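Local coordinates for protein aminotransferase (Bacillus subtilis, PDB 6L1N) that probably catalyses a pyridoxal-phosphate-dependent amino-group transfer in the biosynthesis of the dipeptide antibiotic bacilysin, at residues Leu173-Asn178 and Leu203-Ala208; Phe324-Glu329 and Ile368-Lys373. One frame throughout, in Å; residues are numbered along the deposited sequence.

Interaction 1. Residues Leu173-Asn178 and Leu203-Ala208; sequences LNYPNN and LIHDFA. With PLP (pyridoxal-5'-phosphate), chain D; GLY (glycine), chain C.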
ATOM      1  N   LEU A 173      -5.930 -17.309 -11.567  1.00 14.42           N
ATOM      2  CA  LEU A 173      -5.122 -18.496 -11.816  1.00 16.10           C
ATOM      3  C   LEU A 173      -3.728 -18.268 -11.289  1.00 16.18           C
ATOM      4  O   LEU A 173      -3.241 -17.144 -11.281  1.00 17.14           O
ATOM      5  CB  LEU A 173      -5.105 -18.773 -13.302  1.00 17.39           C
ATOM      6  CG  LEU A 173      -6.481 -19.185 -13.857  1.00 19.32           C
ATOM      7  CD1 LEU A 173      -6.431 -19.361 -15.379  1.00 22.49           C
ATOM      8  CD2 LEU A 173      -6.957 -20.496 -13.243  1.00 18.42           C
ATOM      9  N   ASN A 174      -3.078 -19.341 -10.850  1.00 13.88           N
ATOM     10  CA  ASN A 174      -1.768 -19.235 -10.233  1.00 14.14           C
ATOM     11  C   ASN A 174      -0.853 -20.415 -10.605  1.00 14.56           C
ATOM     12  O   ASN A 174      -0.953 -21.488 -10.029  1.00 14.62           O
ATOM     13  CB  ASN A 174      -1.966 -19.080  -8.719  1.00 13.63           C
ATOM     14  CG  ASN A 174      -0.671 -19.156  -7.932  1.00 12.81           C
ATOM     15  OD1 ASN A 174      -0.644 -19.723  -6.847  1.00 11.64           O
ATOM     16  ND2 ASN A 174       0.404 -18.547  -8.448  1.00 13.36           N
ATOM     17  N   TYR A 175       0.025 -20.202 -11.574  1.00 14.26           N
ATOM     18  CA  TYR A 175       1.014 -21.201 -11.992  1.00 15.12           C
ATOM     19  C   TYR A 175       2.386 -20.561 -12.261  1.00 15.11           C
ATOM     20  O   TYR A 175       2.462 -19.574 -12.954  1.00 17.06           O
ATOM     21  CB  TYR A 175       0.541 -21.993 -13.241  1.00 16.02           C
ATOM     22  CG  TYR A 175      -0.768 -22.695 -12.938  1.00 15.12           C
ATOM     23  CD1 TYR A 175      -0.807 -23.870 -12.174  1.00 15.21           C
ATOM     24  CD2 TYR A 175      -1.978 -22.099 -13.282  1.00 15.51           C
ATOM     25  CE1 TYR A 175      -2.047 -24.447 -11.810  1.00 16.09           C
ATOM     26  CE2 TYR A 175      -3.180 -22.640 -12.904  1.00 15.44           C
ATOM     27  CZ  TYR A 175      -3.217 -23.796 -12.154  1.00 14.53           C
ATOM     28  OH  TYR A 175      -4.436 -24.294 -11.842  1.00 16.43           O
ATOM     29  N   PRO A 176       3.471 -21.132 -11.777  1.00 17.56           N
ATOM     30  CA  PRO A 176       3.533 -22.233 -10.801  1.00 16.93           C
ATOM     31  C   PRO A 176       2.733 -21.990  -9.531  1.00 15.24           C
ATOM     32  O   PRO A 176       2.643 -20.864  -9.057  1.00 15.55           O
ATOM     33  CB  PRO A 176       5.024 -22.344 -10.514  1.00 16.65           C
ATOM     34  CG  PRO A 176       5.651 -21.863 -11.772  1.00 17.84           C
ATOM     35  CD  PRO A 176       4.814 -20.702 -12.201  1.00 19.51           C
ATOM     36  N   ASN A 177       2.174 -23.059  -8.970  1.00 13.98           N
ATOM     37  CA  ASN A 177       1.078 -22.963  -8.055  1.00 13.33           C
ATOM     38  C   ASN A 177       1.432 -23.048  -6.588  1.00 13.80           C
ATOM     39  O   ASN A 177       2.151 -23.962  -6.126  1.00 11.62           O
ATOM     40  CB  ASN A 177       0.064 -24.027  -8.433  1.00 14.53           C
ATOM     41  CG  ASN A 177      -1.179 -23.971  -7.603  1.00 11.85           C
ATOM     42  OD1 ASN A 177      -1.361 -24.729  -6.657  1.00 12.48           O
ATOM     43  ND2 ASN A 177      -1.997 -23.019  -7.898  1.00 12.80           N
ATOM     44  N   ASN A 178       0.896 -22.082  -5.855  1.00 13.42           N
ATOM     45  CA  ASN A 178       0.804 -22.145  -4.419  1.00 14.54           C
ATOM     46  C   ASN A 178      -0.578 -22.704  -4.092  1.00 15.19           C
ATOM     47  O   ASN A 178      -1.572 -22.055  -4.442  1.00 15.79           O
ATOM     48  CB  ASN A 178       0.975 -20.755  -3.840  1.00 14.45           C
ATOM     49  CG  ASN A 178       0.932 -20.724  -2.329  1.00 16.73           C
ATOM     50  OD1 ASN A 178       0.848 -21.746  -1.665  1.00 14.56           O
ATOM     51  ND2 ASN A 178       1.023 -19.529  -1.758  1.00 18.34           N
ATOM     52  N   LEU A 203      -9.220 -11.971 -16.567  1.00 19.04           N
ATOM     53  CA  LEU A 203      -8.311 -12.979 -16.051  1.00 20.16           C
ATOM     54  C   LEU A 203      -7.087 -12.335 -15.368  1.00 18.64           C
ATOM     55  O   LEU A 203      -6.396 -11.518 -15.949  1.00 18.07           O
ATOM     56  CB  LEU A 203      -7.884 -13.936 -17.172  1.00 22.63           C
ATOM     57  CG  LEU A 203      -7.230 -15.283 -16.846  1.00 24.32           C
ATOM     58  CD1 LEU A 203      -7.760 -15.909 -15.574  1.00 27.61           C
ATOM     59  CD2 LEU A 203      -7.387 -16.283 -17.989  1.00 24.08           C
ATOM     60  N   ILE A 204      -6.873 -12.689 -14.112  1.00 16.95           N
ATOM     61  CA  ILE A 204      -5.687 -12.265 -13.386  1.00 18.65           C
ATOM     62  C   ILE A 204      -4.859 -13.485 -13.184  1.00 17.17           C
ATOM     63  O   ILE A 204      -5.251 -14.382 -12.450  1.00 19.10           O
ATOM     64  CB  ILE A 204      -6.000 -11.657 -11.989  1.00 19.27           C
ATOM     65  CG1 ILE A 204      -6.906 -10.437 -12.106  1.00 20.73           C
ATOM     66  CG2 ILE A 204      -4.713 -11.233 -11.270  1.00 18.96           C
ATOM     67  CD1 ILE A 204      -6.495  -9.372 -13.086  1.00 24.18           C
ATOM     68  N   HIS A 205      -3.695 -13.518 -13.812  1.00 18.66           N
ATOM     69  CA  HIS A 205      -2.744 -14.570 -13.583  1.00 16.42           C
ATOM     70  C   HIS A 205      -1.701 -14.156 -12.520  1.00 15.91           C
ATOM     71  O   HIS A 205      -0.948 -13.213 -12.692  1.00 14.57           O
ATOM     72  CB  HIS A 205      -2.056 -15.028 -14.838  1.00 16.14           C
ATOM     73  CG  HIS A 205      -1.173 -16.209 -14.602  1.00 16.30           C
ATOM     74  ND1 HIS A 205       0.177 -16.185 -14.847  1.00 16.15           N
ATOM     75  CD2 HIS A 205      -1.433 -17.414 -14.032  1.00 17.03           C
ATOM     76  CE1 HIS A 205       0.702 -17.333 -14.477  1.00 15.84           C
ATOM     77  NE2 HIS A 205      -0.244 -18.086 -13.965  1.00 16.42           N
ATOM     78  N   ASP A 206      -1.667 -14.912 -11.421  1.00 15.72           N
ATOM     79  CA  ASP A 206      -0.749 -14.656 -10.321  1.00 15.12           C
ATOM     80  C   ASP A 206       0.546 -15.443 -10.652  1.00 15.27           C
ATOM     81  O   ASP A 206       0.607 -16.662 -10.519  1.00 13.63           O
ATOM     82  CB  ASP A 206      -1.422 -15.098  -9.037  1.00 15.59           C
ATOM     83  CG  ASP A 206      -0.612 -14.796  -7.772  1.00 19.48           C
ATOM     84  OD1 ASP A 206       0.620 -14.508  -7.893  1.00 18.75           O
ATOM     85  OD2 ASP A 206      -1.197 -14.961  -6.635  1.00 17.76           O
ATOM     86  N   PHE A 207       1.567 -14.696 -11.025  1.00 14.82           N
ATOM     87  CA  PHE A 207       2.872 -15.221 -11.474  1.00 15.70           C
ATOM     88  C   PHE A 207       4.012 -15.036 -10.451  1.00 15.34           C
ATOM     89  O   PHE A 207       5.195 -14.945 -10.811  1.00 15.79           O
ATOM     90  CB  PHE A 207       3.216 -14.513 -12.781  1.00 16.46           C
ATOM     91  CG  PHE A 207       4.073 -15.290 -13.715  1.00 19.95           C
ATOM     92  CD1 PHE A 207       3.910 -16.669 -13.872  1.00 20.10           C
ATOM     93  CD2 PHE A 207       5.009 -14.653 -14.487  1.00 20.58           C
ATOM     94  CE1 PHE A 207       4.689 -17.384 -14.764  1.00 20.85           C
ATOM     95  CE2 PHE A 207       5.781 -15.371 -15.380  1.00 21.63           C
ATOM     96  CZ  PHE A 207       5.602 -16.736 -15.533  1.00 21.20           C
ATOM     97  N   ALA A 208       3.658 -15.087  -9.180  1.00 16.47           N
ATOM     98  CA  ALA A 208       4.611 -14.907  -8.097  1.00 17.28           C
ATOM     99  C   ALA A 208       5.802 -15.874  -8.132  1.00 16.17           C
ATOM    100  O   ALA A 208       6.863 -15.519  -7.755  1.00 16.26           O
ATOM    101  CB  ALA A 208       3.900 -14.987  -6.764  1.00 18.61           C
TER
HETATM  102  N1  PLP D 402       0.639 -14.808  -4.796  1.00 18.12           N
HETATM  103  C2  PLP D 402       0.982 -15.966  -4.331  1.00 19.07           C
HETATM  104  C2A PLP D 402       0.414 -17.227  -4.913  1.00 19.25           C
HETATM  105  C3  PLP D 402       1.917 -16.084  -3.215  1.00 19.04           C
HETATM  106  O3  PLP D 402       2.277 -17.236  -2.730  1.00 18.22           O
HETATM  107  C4  PLP D 402       2.440 -14.855  -2.677  1.00 23.70           C
HETATM  108  C4A PLP D 402       3.378 -14.862  -1.561  1.00 28.00           C
HETATM  109  C5  PLP D 402       1.988 -13.612  -3.297  1.00 22.75           C
HETATM  110  C6  PLP D 402       1.085 -13.677  -4.337  1.00 20.46           C
HETATM  111  C5A PLP D 402       2.445 -12.273  -2.786  1.00 25.19           C
HETATM  112  O4P PLP D 402       3.701 -12.072  -2.254  1.00 21.17           O
HETATM  113  P   PLP D 402       4.273 -10.623  -2.111  1.00 17.66           P
HETATM  114  O1P PLP D 402       3.238  -9.876  -1.557  1.00 16.86           O
HETATM  115  O2P PLP D 402       5.282 -10.807  -1.189  1.00 16.75           O
HETATM  116  O3P PLP D 402       4.669 -10.154  -3.403  1.00 16.19           O
HETATM  117  N   GLY C 401       4.120 -16.965  -0.046  1.00 38.94           N
HETATM  118  CA  GLY C 401       2.654 -17.122   0.019  1.00 35.67           C
HETATM  119  C   GLY C 401       2.376 -18.033   1.170  1.00 36.12           C
HETATM  120  O   GLY C 401       1.275 -18.517   1.330  1.00 34.00           O
HETATM  121  OXT GLY C 401       3.285 -18.264   1.967  1.00 32.13           O
HETATM  122  O   HOH W   1       3.140 -18.195  -9.633  1.00 15.70           O
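Asn174 and Asp206 reach from neighbouring parallel strands toward the pyridoxal phosphate, while Leu173 and His205 take the other face of the sheet. With CG anti to the backbone N (chi1 172°), the amide of Asn174 lies between Asp206 and the loop that follows its own strand: ND2 donates a hydrogen bond to Asp206 O at 2.8 Å, coming in from above that carbonyl plane, and OD1 accepts from Asn178 N. That bond holds the backbone of Asn178, whose ND2 donates to O3 of the cofactor at 2.8 Å. On the opposite face the His205 imidazole swings across to Tyr175, whose backbone N donates to NE2 at 3.2 Å, tilted from the ring plane; with NE2 accepting, ND1 is most likely the donor in its hydrogen bond with Glu233 OE2. Phe207 brings its ring edge to Tyr175 O, and Leu173 CD1 meets Leu203 CD1 at 3.7 Å where both side chains lie against helix 186-198. That helix makes the strands a beta-alpha-beta unit of the aminotransferase fold. Asp206 OD2 lies 2.6 Å from the cofactor's N1 and is hydrogen-bonded to Tyr131 OH. A carboxylate so close is consistent with the fold-type I aspartate that stabilises a protonated, electron-withdrawing pyridine ring.

Interaction 2. Residues Phe324-Glu329 and Ile368-Lys373; sequences FYVWAE and ISMVSK. With GLY (glycine), chain C.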
ATOM      1  N   PHE A 324       8.880 -23.424  -4.578  1.00 16.61           N
ATOM      2  CA  PHE A 324       9.646 -24.117  -3.557  1.00 17.57           C
ATOM      3  C   PHE A 324       8.791 -24.866  -2.523  1.00 15.56           C
ATOM      4  O   PHE A 324       9.271 -25.130  -1.443  1.00 16.51           O
ATOM      5  CB  PHE A 324      10.660 -23.179  -2.895  1.00 18.43           C
ATOM      6  CG  PHE A 324      10.091 -21.894  -2.369  1.00 18.00           C
ATOM      7  CD1 PHE A 324       9.039 -21.864  -1.449  1.00 19.10           C
ATOM      8  CD2 PHE A 324      10.628 -20.685  -2.778  1.00 20.12           C
ATOM      9  CE1 PHE A 324       8.534 -20.664  -0.975  1.00 19.57           C
ATOM     10  CE2 PHE A 324      10.125 -19.474  -2.281  1.00 22.02           C
ATOM     11  CZ  PHE A 324       9.069 -19.463  -1.391  1.00 19.70           C
ATOM     12  N   TYR A 325       7.554 -25.228  -2.887  1.00 14.43           N
ATOM     13  CA  TYR A 325       6.576 -25.892  -1.978  1.00 16.04           C
ATOM     14  C   TYR A 325       6.427 -27.375  -2.249  1.00 16.20           C
ATOM     15  O   TYR A 325       6.327 -27.821  -3.400  1.00 18.56           O
ATOM     16  CB  TYR A 325       5.172 -25.279  -2.102  1.00 14.92           C
ATOM     17  CG  TYR A 325       5.093 -23.821  -1.750  1.00 13.98           C
ATOM     18  CD1 TYR A 325       5.383 -23.387  -0.478  1.00 15.39           C
ATOM     19  CD2 TYR A 325       4.707 -22.898  -2.688  1.00 16.25           C
ATOM     20  CE1 TYR A 325       5.329 -22.035  -0.134  1.00 17.72           C
ATOM     21  CE2 TYR A 325       4.637 -21.535  -2.371  1.00 17.72           C
ATOM     22  CZ  TYR A 325       4.932 -21.102  -1.092  1.00 18.66           C
ATOM     23  OH  TYR A 325       4.846 -19.760  -0.780  1.00 19.46           O
ATOM     24  N   VAL A 326       6.400 -28.136  -1.181  1.00 15.90           N
ATOM     25  CA  VAL A 326       6.046 -29.546  -1.275  1.00 17.58           C
ATOM     26  C   VAL A 326       4.621 -29.695  -0.749  1.00 16.30           C
ATOM     27  O   VAL A 326       4.382 -29.336   0.373  1.00 18.71           O
ATOM     28  CB  VAL A 326       6.999 -30.379  -0.357  1.00 18.80           C
ATOM     29  CG1 VAL A 326       6.587 -31.821  -0.313  1.00 23.23           C
ATOM     30  CG2 VAL A 326       8.441 -30.253  -0.870  1.00 21.60           C
ATOM     31  N   TRP A 327       3.745 -30.326  -1.506  1.00 15.12           N
ATOM     32  CA  TRP A 327       2.330 -30.515  -1.143  1.00 15.26           C
ATOM     33  C   TRP A 327       2.136 -31.989  -0.804  1.00 16.48           C
ATOM     34  O   TRP A 327       1.988 -32.832  -1.681  1.00 20.43           O
ATOM     35  CB  TRP A 327       1.485 -30.128  -2.358  1.00 14.85           C
ATOM     36  CG  TRP A 327       0.002 -30.165  -2.217  1.00 15.33           C
ATOM     37  CD1 TRP A 327      -0.880 -30.844  -3.016  1.00 16.30           C
ATOM     38  CD2 TRP A 327      -0.809 -29.420  -1.272  1.00 15.45           C
ATOM     39  NE1 TRP A 327      -2.177 -30.624  -2.589  1.00 17.22           N
ATOM     40  CE2 TRP A 327      -2.173 -29.733  -1.549  1.00 16.31           C
ATOM     41  CE3 TRP A 327      -0.521 -28.521  -0.262  1.00 14.26           C
ATOM     42  CZ2 TRP A 327      -3.239 -29.174  -0.835  1.00 15.39           C
ATOM     43  CZ3 TRP A 327      -1.575 -27.948   0.455  1.00 16.06           C
ATOM     44  CH2 TRP A 327      -2.932 -28.273   0.148  1.00 16.58           C
ATOM     45  N   ALA A 328       2.163 -32.278   0.476  1.00 18.23           N
ATOM     46  CA  ALA A 328       2.265 -33.622   0.998  1.00 18.72           C
ATOM     47  C   ALA A 328       0.928 -34.077   1.636  1.00 19.99           C
ATOM     48  O   ALA A 328       0.309 -33.357   2.427  1.00 17.19           O
ATOM     49  CB  ALA A 328       3.352 -33.644   2.031  1.00 18.87           C
ATOM     50  N   GLU A 329       0.513 -35.284   1.282  1.00 20.29           N
ATOM     51  CA  GLU A 329      -0.637 -35.933   1.856  1.00 24.10           C
ATOM     52  C   GLU A 329      -0.270 -36.368   3.277  1.00 21.62           C
ATOM     53  O   GLU A 329       0.816 -36.879   3.515  1.00 24.48           O
ATOM     54  CB  GLU A 329      -1.049 -37.138   0.974  1.00 30.01           C
ATOM     55  CG  GLU A 329      -2.531 -37.431   0.999  1.00 36.46           C
ATOM     56  CD  GLU A 329      -2.927 -38.586   0.078  1.00 45.58           C
ATOM     57  OE1 GLU A 329      -2.185 -38.895  -0.885  1.00 51.69           O
ATOM     58  OE2 GLU A 329      -3.993 -39.187   0.318  1.00 51.26           O
ATOM     59  N   ILE A 368       4.763 -27.651   2.736  1.00 14.01           N
ATOM     60  CA  ILE A 368       6.074 -27.510   3.334  1.00 16.06           C
ATOM     61  C   ILE A 368       6.935 -26.678   2.380  1.00 15.50           C
ATOM     62  O   ILE A 368       7.155 -27.040   1.251  1.00 16.49           O
ATOM     63  CB  ILE A 368       6.729 -28.899   3.573  1.00 17.70           C
ATOM     64  CG1 ILE A 368       5.726 -29.828   4.301  1.00 18.96           C
ATOM     65  CG2 ILE A 368       7.963 -28.766   4.421  1.00 16.91           C
ATOM     66  CD1 ILE A 368       6.127 -31.289   4.319  1.00 20.97           C
ATOM     67  N   SER A 369       7.448 -25.572   2.878  1.00 16.62           N
ATOM     68  CA  SER A 369       8.276 -24.641   2.106  1.00 16.22           C
ATOM     69  C   SER A 369       9.766 -24.930   2.260  1.00 14.08           C
ATOM     70  O   SER A 369      10.248 -25.070   3.364  1.00 15.62           O
ATOM     71  CB  SER A 369       8.047 -23.246   2.652  1.00 16.93           C
ATOM     72  OG  SER A 369       6.654 -22.975   2.709  1.00 24.15           O
ATOM     73  N   MET A 370      10.475 -24.993   1.145  1.00 15.23           N
ATOM     74  CA  MET A 370      11.892 -25.390   1.140  1.00 16.65           C
ATOM     75  C   MET A 370      12.746 -24.117   1.357  1.00 16.76           C
ATOM     76  O   MET A 370      13.546 -23.781   0.510  1.00 16.72           O
ATOM     77  CB  MET A 370      12.257 -26.080  -0.192  1.00 17.07           C
ATOM     78  CG  MET A 370      11.570 -27.416  -0.451  1.00 17.58           C
ATOM     79  SD  MET A 370      11.946 -28.692   0.771  1.00 19.00           S
ATOM     80  CE  MET A 370      10.564 -28.535   1.884  1.00 18.67           C
ATOM     81  N   VAL A 371      12.571 -23.457   2.501  1.00 16.15           N
ATOM     82  CA  VAL A 371      13.212 -22.199   2.811  1.00 21.27           C
ATOM     83  C   VAL A 371      14.240 -22.370   3.934  1.00 22.59           C
ATOM     84  O   VAL A 371      14.367 -21.514   4.783  1.00 24.89           O
ATOM     85  CB  VAL A 371      12.188 -21.085   3.168  1.00 20.44           C
ATOM     86  CG1 VAL A 371      11.415 -20.678   1.911  1.00 21.81           C
ATOM     87  CG2 VAL A 371      11.281 -21.486   4.347  1.00 19.12           C
ATOM     88  N   SER A 372      14.938 -23.505   3.942  1.00 23.96           N
ATOM     89  CA  SER A 372      16.051 -23.723   4.820  1.00 25.60           C
ATOM     90  C   SER A 372      17.119 -24.526   4.119  1.00 24.28           C
ATOM     91  O   SER A 372      16.872 -25.136   3.066  1.00 20.48           O
ATOM     92  CB  SER A 372      15.597 -24.429   6.073  1.00 30.87           C
ATOM     93  OG  SER A 372      14.540 -23.708   6.630  1.00 37.63           O
ATOM     94  N   LYS A 373      18.335 -24.511   4.666  1.00 24.76           N
ATOM     95  CA  LYS A 373      19.435 -25.242   4.029  1.00 28.85           C
ATOM     96  C   LYS A 373      19.358 -26.712   4.461  1.00 30.52           C
ATOM     97  O   LYS A 373      18.530 -27.054   5.282  1.00 27.64           O
ATOM     98  CB  LYS A 373      20.783 -24.625   4.395  1.00 31.41           C
ATOM     99  CG  LYS A 373      21.043 -23.275   3.737  1.00 35.28           C
ATOM    100  CD  LYS A 373      22.465 -22.749   3.947  1.00 37.36           C
ATOM    101  CE  LYS A 373      23.557 -23.644   3.341  1.00 40.06           C
ATOM    102  NZ  LYS A 373      24.947 -23.306   3.838  1.00 42.03           N
TER
HETATM  103  N   GLY C 401       4.120 -16.965  -0.046  1.00 38.94           N
HETATM  104  CA  GLY C 401       2.654 -17.122   0.019  1.00 35.67           C
HETATM  105  C   GLY C 401       2.376 -18.033   1.170  1.00 36.12           C
HETATM  106  O   GLY C 401       1.275 -18.517   1.330  1.00 34.00           O
HETATM  107  OXT GLY C 401       3.285 -18.264   1.967  1.00 32.13           O
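Val326 and Ile368 form an antiparallel hydrogen-bonded pair in which each backbone satisfies the other: Val326 N donates to Ile368 O at 2.8 Å, almost straight at 176°, and Ile368 N returns the bond to Val326 O at 2.9 Å. Beyond the strand end Met370 N donates to Phe324 O, also at 2.9 Å, which carries the pairing past Tyr325 and Ser369, a non-hydrogen-bonded pair. Met370 is the centre of an inverse gamma turn, closed by a weak bond from Val371 N to Ser369 O, and its own carbonyl is taken up by Arg301. The hydroxyl of Ser369 sits in plane at the edge of the Tyr325 ring, 3.3 Å from CE1, and finds its polar partner in Gly38 O. At the far end of that ring Tyr325 OH accepts from the amino group of the bound glycine at 3.0 Å and is hydrogen-bonded to Tyr209 as well. Apolar groups fill in around these bonds. Val371 CG1 makes a CH-pi contact over one face of Phe324, 4.2 Å from its centroid, and the bent chain of Met370 (chi2 -61°) brings CE to Val326 CG2 at 3.9 Å. The backbone bonds of Phe324 and Val326, on either side of it, hold Tyr325 in place while its phenol stays turned to the ligand, an acceptor consistent with placing a substrate's amino group beside the cofactor.

How the interactions relate
Two sheets converge on one active site here. Interaction 1 belongs to the seven-stranded sheet that carries pyridoxal phosphate, interaction 2 to the smaller four-stranded sheet, and their centres lie about 18 Å apart. They nevertheless touch where Asn178 CG packs against Tyr325 CE2 at 3.8 Å. The bound glycine lies between them: Asn178 reaches its carboxylate through a weak bond of 3.3 Å from ND2 to O, whereas the amino group faces the side of interaction 2. Arg367, just before segment 368-373, binds both this glycine and Asn178 OD1, and Tyr209 is hydrogen-bonded to both glycine and cofactor. Cofactor and ligand contacts are thereby coupled through shared side chains.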